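Side-chain contacts in periplasmic binding protein (Veillonella parvula, PDB 4OVK), which probably captures a solute, perhaps a metal chelate such as an iron-siderophore or a related compound, and delivers it to an ABC transporter for uptake: residues T42-A47 / R141-I146; E134-G139 / S158-S163; K15-L20 / V25-E30. All coordinates share one frame; numbering follows the deposited sequence.

Interaction 1 of 3, residues T42-A47 / R141-I146; sequences TSIVYA and RLLGKI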
# COMPACT_ATOMS: atom_id res chain seq x y z
N THR A 42 4.13 -5.84 7.47
CA THR A 42 3.37 -6.87 8.19
C THR A 42 2.40 -7.52 7.21
O THR A 42 2.36 -8.74 7.08
CB THR A 42 2.68 -6.31 9.44
OG1 THR A 42 3.66 -6.08 10.45
CG2 THR A 42 1.65 -7.30 9.99
N SER A 43 1.66 -6.70 6.48
CA SER A 43 0.76 -7.23 5.46
C SER A 43 1.52 -7.99 4.35
O SER A 43 1.02 -8.96 3.80
CB SER A 43 -0.12 -6.11 4.88
OG SER A 43 0.63 -5.20 4.11
N ILE A 44 2.73 -7.54 4.02
CA ILE A 44 3.50 -8.20 2.98
C ILE A 44 4.02 -9.57 3.43
O ILE A 44 4.00 -10.53 2.66
CB ILE A 44 4.62 -7.31 2.40
CG1 ILE A 44 4.02 -6.02 1.81
CG2 ILE A 44 5.38 -8.08 1.33
CD1 ILE A 44 5.02 -4.94 1.46
N VAL A 45 4.49 -9.68 4.67
CA VAL A 45 4.88 -10.98 5.19
C VAL A 45 3.68 -11.93 5.19
O VAL A 45 3.80 -13.09 4.78
CB VAL A 45 5.47 -10.85 6.60
CG1 VAL A 45 5.56 -12.20 7.30
CG2 VAL A 45 6.84 -10.16 6.49
N TYR A 46 2.53 -11.44 5.61
CA TYR A 46 1.30 -12.23 5.57
C TYR A 46 1.04 -12.76 4.15
O TYR A 46 0.71 -13.93 3.96
CB TYR A 46 0.10 -11.42 6.09
CG TYR A 46 -1.19 -12.14 5.86
CD1 TYR A 46 -1.64 -13.09 6.76
CD2 TYR A 46 -1.93 -11.91 4.72
CE1 TYR A 46 -2.82 -13.78 6.53
CE2 TYR A 46 -3.12 -12.59 4.48
CZ TYR A 46 -3.55 -13.52 5.38
OH TYR A 46 -4.72 -14.21 5.14
N ALA A 47 1.15 -11.90 3.15
CA ALA A 47 0.88 -12.27 1.77
C ALA A 47 1.84 -13.36 1.26
O ALA A 47 1.41 -14.29 0.61
CB ALA A 47 0.97 -11.05 0.89
N ARG A 141 10.96 -11.20 -2.69
CA ARG A 141 11.85 -12.29 -3.06
C ARG A 141 12.66 -12.72 -1.83
O ARG A 141 12.80 -13.91 -1.54
CB ARG A 141 12.74 -11.88 -4.22
CG ARG A 141 13.62 -13.01 -4.74
CD ARG A 141 14.20 -12.68 -6.10
NE ARG A 141 13.20 -12.78 -7.16
CZ ARG A 141 13.12 -11.98 -8.22
NH1 ARG A 141 12.16 -12.18 -9.12
NH2 ARG A 141 13.96 -10.97 -8.39
N LEU A 142 13.17 -11.72 -1.11
CA LEU A 142 13.88 -11.94 0.14
C LEU A 142 13.01 -12.68 1.15
O LEU A 142 13.46 -13.67 1.76
CB LEU A 142 14.38 -10.59 0.70
CG LEU A 142 14.98 -10.54 2.11
CD1 LEU A 142 16.23 -11.38 2.21
CD2 LEU A 142 15.30 -9.11 2.50
N LEU A 143 11.77 -12.22 1.35
CA LEU A 143 10.85 -12.91 2.26
C LEU A 143 10.63 -14.37 1.86
O LEU A 143 10.50 -15.25 2.72
CB LEU A 143 9.52 -12.17 2.34
CG LEU A 143 9.59 -10.86 3.12
CD1 LEU A 143 8.25 -10.15 2.98
CD2 LEU A 143 9.94 -11.11 4.58
N GLY A 144 10.56 -14.64 0.56
CA GLY A 144 10.43 -16.00 0.07
C GLY A 144 11.56 -16.90 0.51
O GLY A 144 11.35 -18.06 0.83
N LYS A 145 12.78 -16.36 0.54
CA LYS A 145 13.95 -17.13 0.99
C LYS A 145 13.92 -17.30 2.50
O LYS A 145 14.21 -18.37 3.01
CB LYS A 145 15.23 -16.42 0.57
CG LYS A 145 15.47 -16.49 -0.93
CD LYS A 145 16.93 -16.35 -1.30
CE LYS A 145 17.12 -16.49 -2.80
NZ LYS A 145 16.28 -15.53 -3.55
N ILE A 146 13.55 -16.26 3.22
CA ILE A 146 13.44 -16.33 4.68
C ILE A 146 12.39 -17.35 5.12
O ILE A 146 12.64 -18.19 5.99
CB ILE A 146 13.13 -14.94 5.26
CG1 ILE A 146 14.36 -14.04 5.08
CG2 ILE A 146 12.73 -15.05 6.74
CD1 ILE A 146 14.10 -12.58 5.36

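Interaction 2 of 3, residues E134-G139 / S158-S163; sequences EDIQNG and SYHKDS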
# COMPACT_ATOMS: atom_id res chain seq x y z
N GLU A 134 9.90 -1.48 -7.31
CA GLU A 134 10.94 -2.53 -7.40
C GLU A 134 11.38 -3.00 -6.01
O GLU A 134 11.68 -4.18 -5.82
CB GLU A 134 12.17 -2.06 -8.20
CG GLU A 134 13.02 -3.23 -8.70
CD GLU A 134 14.39 -2.81 -9.24
OE1 GLU A 134 14.62 -1.60 -9.46
OE2 GLU A 134 15.25 -3.71 -9.46
N ASP A 135 11.43 -2.07 -5.05
CA ASP A 135 11.74 -2.40 -3.65
C ASP A 135 10.75 -3.40 -3.07
O ASP A 135 11.14 -4.29 -2.31
CB ASP A 135 11.76 -1.13 -2.78
CG ASP A 135 12.97 -0.22 -3.05
OD1 ASP A 135 13.96 -0.69 -3.65
OD2 ASP A 135 12.93 0.96 -2.65
N ILE A 136 9.47 -3.25 -3.42
CA ILE A 136 8.46 -4.23 -3.00
C ILE A 136 8.81 -5.62 -3.56
O ILE A 136 8.82 -6.60 -2.82
CB ILE A 136 7.02 -3.84 -3.40
CG1 ILE A 136 6.61 -2.45 -2.84
CG2 ILE A 136 6.04 -4.90 -2.93
CD1 ILE A 136 6.39 -2.40 -1.34
N GLN A 137 9.09 -5.71 -4.86
CA GLN A 137 9.38 -7.00 -5.49
C GLN A 137 10.65 -7.67 -4.92
O GLN A 137 10.64 -8.86 -4.62
CB GLN A 137 9.50 -6.85 -7.01
CG GLN A 137 8.19 -6.52 -7.71
CD GLN A 137 8.40 -6.11 -9.16
OE1 GLN A 137 9.30 -6.60 -9.83
NE2 GLN A 137 7.56 -5.20 -9.64
N ASN A 138 11.72 -6.90 -4.77
CA ASN A 138 12.96 -7.44 -4.20
C ASN A 138 12.77 -7.88 -2.75
O ASN A 138 13.32 -8.91 -2.33
CB ASN A 138 14.11 -6.44 -4.30
CG ASN A 138 14.50 -6.15 -5.73
OD1 ASN A 138 14.39 -7.02 -6.60
ND2 ASN A 138 14.95 -4.92 -5.99
N GLY A 139 11.97 -7.11 -2.00
CA GLY A 139 11.64 -7.47 -0.62
C GLY A 139 10.82 -8.75 -0.54
O GLY A 139 11.04 -9.60 0.32
N SER A 158 5.64 -12.22 -10.17
CA SER A 158 5.14 -12.39 -11.54
C SER A 158 3.83 -11.64 -11.76
O SER A 158 3.61 -11.06 -12.81
CB SER A 158 4.93 -13.87 -11.87
OG SER A 158 6.18 -14.54 -11.98
N TYR A 159 2.97 -11.67 -10.75
CA TYR A 159 1.70 -10.95 -10.79
C TYR A 159 1.97 -9.45 -10.97
O TYR A 159 1.37 -8.81 -11.82
CB TYR A 159 0.89 -11.23 -9.53
CG TYR A 159 -0.53 -10.71 -9.56
CD1 TYR A 159 -1.57 -11.47 -10.13
CD2 TYR A 159 -0.84 -9.49 -9.02
CE1 TYR A 159 -2.88 -10.98 -10.15
CE2 TYR A 159 -2.13 -9.00 -9.03
CZ TYR A 159 -3.14 -9.74 -9.62
OH TYR A 159 -4.41 -9.22 -9.60
N HIS A 160 2.89 -8.90 -10.17
CA HIS A 160 3.28 -7.49 -10.30
C HIS A 160 3.93 -7.19 -11.65
O HIS A 160 3.59 -6.20 -12.30
CB HIS A 160 4.23 -7.09 -9.17
CG HIS A 160 3.54 -6.80 -7.88
ND1 HIS A 160 3.71 -5.62 -7.18
CD2 HIS A 160 2.63 -7.52 -7.18
CE1 HIS A 160 2.96 -5.64 -6.10
NE2 HIS A 160 2.29 -6.78 -6.08
N LYS A 161 4.85 -8.05 -12.09
CA LYS A 161 5.52 -7.84 -13.39
C LYS A 161 4.54 -7.91 -14.56
O LYS A 161 4.62 -7.09 -15.49
CB LYS A 161 6.68 -8.83 -13.58
CG LYS A 161 7.90 -8.49 -12.73
CD LYS A 161 9.13 -9.31 -13.09
CE LYS A 161 10.23 -9.16 -12.03
NZ LYS A 161 11.18 -10.32 -11.95
N ASP A 162 3.60 -8.86 -14.51
CA ASP A 162 2.60 -8.99 -15.58
C ASP A 162 1.69 -7.74 -15.61
O ASP A 162 1.35 -7.25 -16.69
CB ASP A 162 1.74 -10.25 -15.38
CG ASP A 162 2.52 -11.56 -15.63
OD1 ASP A 162 3.63 -11.52 -16.18
OD2 ASP A 162 2.00 -12.64 -15.26
N SER A 163 1.33 -7.24 -14.43
CA SER A 163 0.55 -6.00 -14.33
C SER A 163 1.32 -4.80 -14.90
O SER A 163 0.79 -4.02 -15.68
CB SER A 163 0.15 -5.72 -12.87
OG SER A 163 -0.50 -4.47 -12.77

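Interaction 3 of 3, residues K15-L20 / V25-E30; sequences KVVTDL and VSMKKE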
# COMPACT_ATOMS: atom_id res chain seq x y z
N LYS A 15 21.06 -21.04 7.61
CA LYS A 15 21.11 -20.57 6.23
C LYS A 15 21.56 -19.12 6.16
O LYS A 15 21.48 -18.39 7.15
CB LYS A 15 19.76 -20.72 5.51
CG LYS A 15 18.66 -19.83 6.06
CD LYS A 15 17.32 -20.16 5.41
CE LYS A 15 16.18 -19.33 5.99
NZ LYS A 15 14.87 -19.97 5.68
N VAL A 16 22.02 -18.71 4.98
CA VAL A 16 22.51 -17.36 4.75
C VAL A 16 21.68 -16.71 3.66
O VAL A 16 21.54 -17.24 2.55
CB VAL A 16 23.99 -17.37 4.32
CG1 VAL A 16 24.48 -15.95 4.03
CG2 VAL A 16 24.85 -18.04 5.39
N VAL A 17 21.12 -15.55 3.98
CA VAL A 17 20.31 -14.81 3.04
C VAL A 17 20.96 -13.45 2.83
O VAL A 17 21.45 -12.83 3.77
CB VAL A 17 18.88 -14.63 3.59
CG1 VAL A 17 18.03 -13.92 2.57
CG2 VAL A 17 18.26 -15.99 3.88
N THR A 18 20.95 -13.00 1.58
CA THR A 18 21.48 -11.68 1.25
C THR A 18 20.32 -10.69 1.24
O THR A 18 19.36 -10.90 0.51
CB THR A 18 22.15 -11.71 -0.13
OG1 THR A 18 23.16 -12.73 -0.15
CG2 THR A 18 22.77 -10.35 -0.45
N ASP A 19 20.40 -9.64 2.06
CA ASP A 19 19.31 -8.66 2.15
C ASP A 19 19.48 -7.55 1.11
O ASP A 19 20.34 -7.65 0.23
CB ASP A 19 19.11 -8.12 3.58
CG ASP A 19 20.19 -7.15 4.03
OD1 ASP A 19 20.96 -6.67 3.18
OD2 ASP A 19 20.23 -6.86 5.27
N LEU A 20 18.63 -6.53 1.17
CA LEU A 20 18.55 -5.54 0.10
C LEU A 20 19.71 -4.54 0.12
O LEU A 20 19.87 -3.76 -0.83
CB LEU A 20 17.19 -4.82 0.12
CG LEU A 20 16.07 -5.51 -0.67
CD1 LEU A 20 15.98 -6.99 -0.41
CD2 LEU A 20 14.73 -4.85 -0.43
N VAL A 25 23.20 -12.38 5.86
CA VAL A 25 22.65 -12.56 7.20
C VAL A 25 22.43 -14.04 7.47
O VAL A 25 21.68 -14.70 6.74
CB VAL A 25 21.29 -11.85 7.36
CG1 VAL A 25 20.77 -12.02 8.78
CG2 VAL A 25 21.38 -10.38 6.98
N SER A 26 23.09 -14.57 8.50
CA SER A 26 22.88 -15.95 8.95
C SER A 26 21.67 -16.04 9.85
O SER A 26 21.46 -15.16 10.67
CB SER A 26 24.10 -16.45 9.72
OG SER A 26 25.20 -16.55 8.86
N MSE A 27 20.90 -17.11 9.71
CA MSE A 27 19.69 -17.34 10.50
C MSE A 27 19.38 -18.81 10.47
O MSE A 27 19.97 -19.57 9.70
CB MSE A 27 18.54 -16.48 9.96
CG MSE A 27 18.11 -16.91 8.54
SE MSE A 27 16.75 -15.70 7.81
CE MSE A 27 17.91 -14.13 7.63
N LYS A 28 18.43 -19.23 11.30
CA LYS A 28 17.99 -20.63 11.29
C LYS A 28 17.41 -20.98 9.93
O LYS A 28 16.78 -20.15 9.27
CB LYS A 28 16.96 -20.89 12.39
CG LYS A 28 17.54 -20.77 13.79
CD LYS A 28 16.48 -20.88 14.87
CE LYS A 28 17.16 -20.99 16.23
NZ LYS A 28 16.32 -20.51 17.36
N LYS A 29 17.63 -22.22 9.50
CA LYS A 29 17.10 -22.71 8.23
C LYS A 29 15.57 -22.65 8.26
O LYS A 29 14.94 -22.23 7.28
CB LYS A 29 17.60 -24.14 7.97
CG LYS A 29 17.27 -24.67 6.58
CD LYS A 29 18.33 -25.66 6.09
CE LYS A 29 18.34 -26.96 6.89
NZ LYS A 29 17.30 -27.92 6.42
N GLU A 30 15.00 -23.04 9.39
CA GLU A 30 13.56 -23.01 9.64
C GLU A 30 13.21 -21.77 10.48
O GLU A 30 13.53 -21.70 11.67
CB GLU A 30 13.15 -24.29 10.36
CG GLU A 30 11.75 -24.31 10.95
CD GLU A 30 10.65 -24.29 9.91
OE1 GLU A 30 10.92 -24.65 8.73
OE2 GLU A 30 9.51 -23.93 10.27

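Interaction 1 of 3, residues T42-A47 / R141-I146
Leu143 sets its forked end against Ile44 and Val45, the two neighbouring residues of the facing helix that meet it. Its CD1 methyl is shared between them, lying 3.8 Å from Val45 CG2 and 3.9 Å from Ile44 CG2. The other branch, CD2, touches Val45 alone, so the single CG2 methyl of Val45 rests against both arms of the leucine fork. The leucine side chain crosses each partner at about a right angle. In Val45 the branch that does the touching stands opposite the carbonyl carbon, while CG1 takes the position anti to the backbone N (chi1 166°). Ile44 offers its short branch and sends its longer arm away from the leucine. The backbones come nearest at Val45 and Leu143, whose CA atoms are 6.9 Å apart. Further out, Val45 also packs on Ile36 of strand 34-36, and Ile146 on Val126 of strand 125-128, which ties both helices to the parallel sheet. Gln152 NE2 adds a polar link by hydrogen bonding to Ala47 O. With three buried aliphatic side chains and no hydrogen bond between 42-47 and 141-146, the contact depends on methyl shape and hydrophobic burial, with no polar bond to fix its direction.

Interaction 2 of 3, residues E134-G139 / S158-S163
His160 NE2 donates a hydrogen bond to the carbonyl O of Val283, which holds the imidazole, while CB of the same residue meets Gln137. The ring leaves its helix with CG opposite the carbonyl carbon (chi1 -80°), and its CE1 comes within 4.5 Å of Ile136 CG2, a loose, oblique approach. Gln137, extended beyond CG, reaches over from the other helix and meets both partners at a slant. Its NE2 lies 3.9 Å from His160 CB, with the amide plane turned 72° from the imidazole plane. On the other arm of the amide, OE1 sits along the lysine chain, 3.5 Å from Lys161 CE and 3.7 Å from Lys161 CG. Those are contacts with methylenes and no hydrogen bond joins 134-139 to 158-163. Gln137 was modelled in two conformations, so its amide contacts are less certain than the histidine bond. Lys161 stays extended and lines the solvent-facing margin of the interface. The helix segments run roughly antiparallel, at 153°, with axes 10.8 Å apart. Helices 133-147 and 150-170 thus form a helical hairpin, flanked at Ile136 by Trp41 and Ile44 of helix 41-49 and at His160 by Pro286 of helix 285-296.

Interaction 3 of 3, residues K15-L20 / V25-E30
The two-stranded ribbon has one face built from Lys15, Val17, Val25 and Met27, and the other from Val16 and Ser26, where Val16 CG2 lies 3.8 Å from Ser26 OG. On the first face the selenomethionine Met27 bends at its end, so that its CE rests 4.2 Å from Val17 CB while its CG meets Lys15 CG. This side turns to the protein, Met27 packing on Val126 and Ile146 and Val17 on Leu142. Beyond the strand, the flat carboxylate of Asp19 touches Val25 CG2 with OD2, which also accepts a hydrogen bond from Ser127 N, while OD1 is hydrogen-bonded to Thr21 OG1 and Thr23 N. Two hydrogen-bonded pairs bind the antiparallel backbones: Lys15 N to Met27 O is nearly straight (171°), and Val17 N to Val25 O measures 2.9 Å. Between them, the non-hydrogen-bonded pair Val16 and Ser26 adds CA-H...O contacts, among them Ser26 CA to Lys15 O at 3.3 Å. Lys15 CG sits between the backbone N and the carbonyl carbon (chi1 66°), and the extended chain carries NZ over the ribbon to Lys29 O, 2.8 Å away. NZ also bonds the carbonyls of Lys145 and Ile146 and forms a salt bridge with Asp148, a site where the helix end probably helps to stabilise its charge. A methionine in place of Lys15 would probably leave Asp148 without its mate and the carbonyls of Lys29, Lys145 and Ile146 without this donor, so that the polar tie to the helix end is lost while the apolar packing remains. Such a beta hairpin near the N-terminus, laid against the first lobe, is consistent with the solute-binding proteins of the siderophore and cobalamin class.

In the fold
Along the chain interaction 3 comes first, closing before the others open, whereas the segments of interactions 1 and 2 alternate. Helix 133-147 joins all three: its early turns serve interaction 2, its later turns interaction 1, and the hairpin segment 15-20 lies along it, from Leu20 beside the early turns to Lys15 at its end. The centres of interactions 1 and 2 are about 12 Å apart, those of 1 and 3 about 13 Å, and those of 2 and 3 about 21 Å. Ile44 CD1 and Ile136 CD1, 4.0 Å apart, join interactions 1 and 2 through an apolar touch. Together the contacts tie hairpin, helices and four-stranded parallel sheet into one lobe, and helix 150-170 then leads toward the second parallel sheet, as in two-lobed solute-binding proteins.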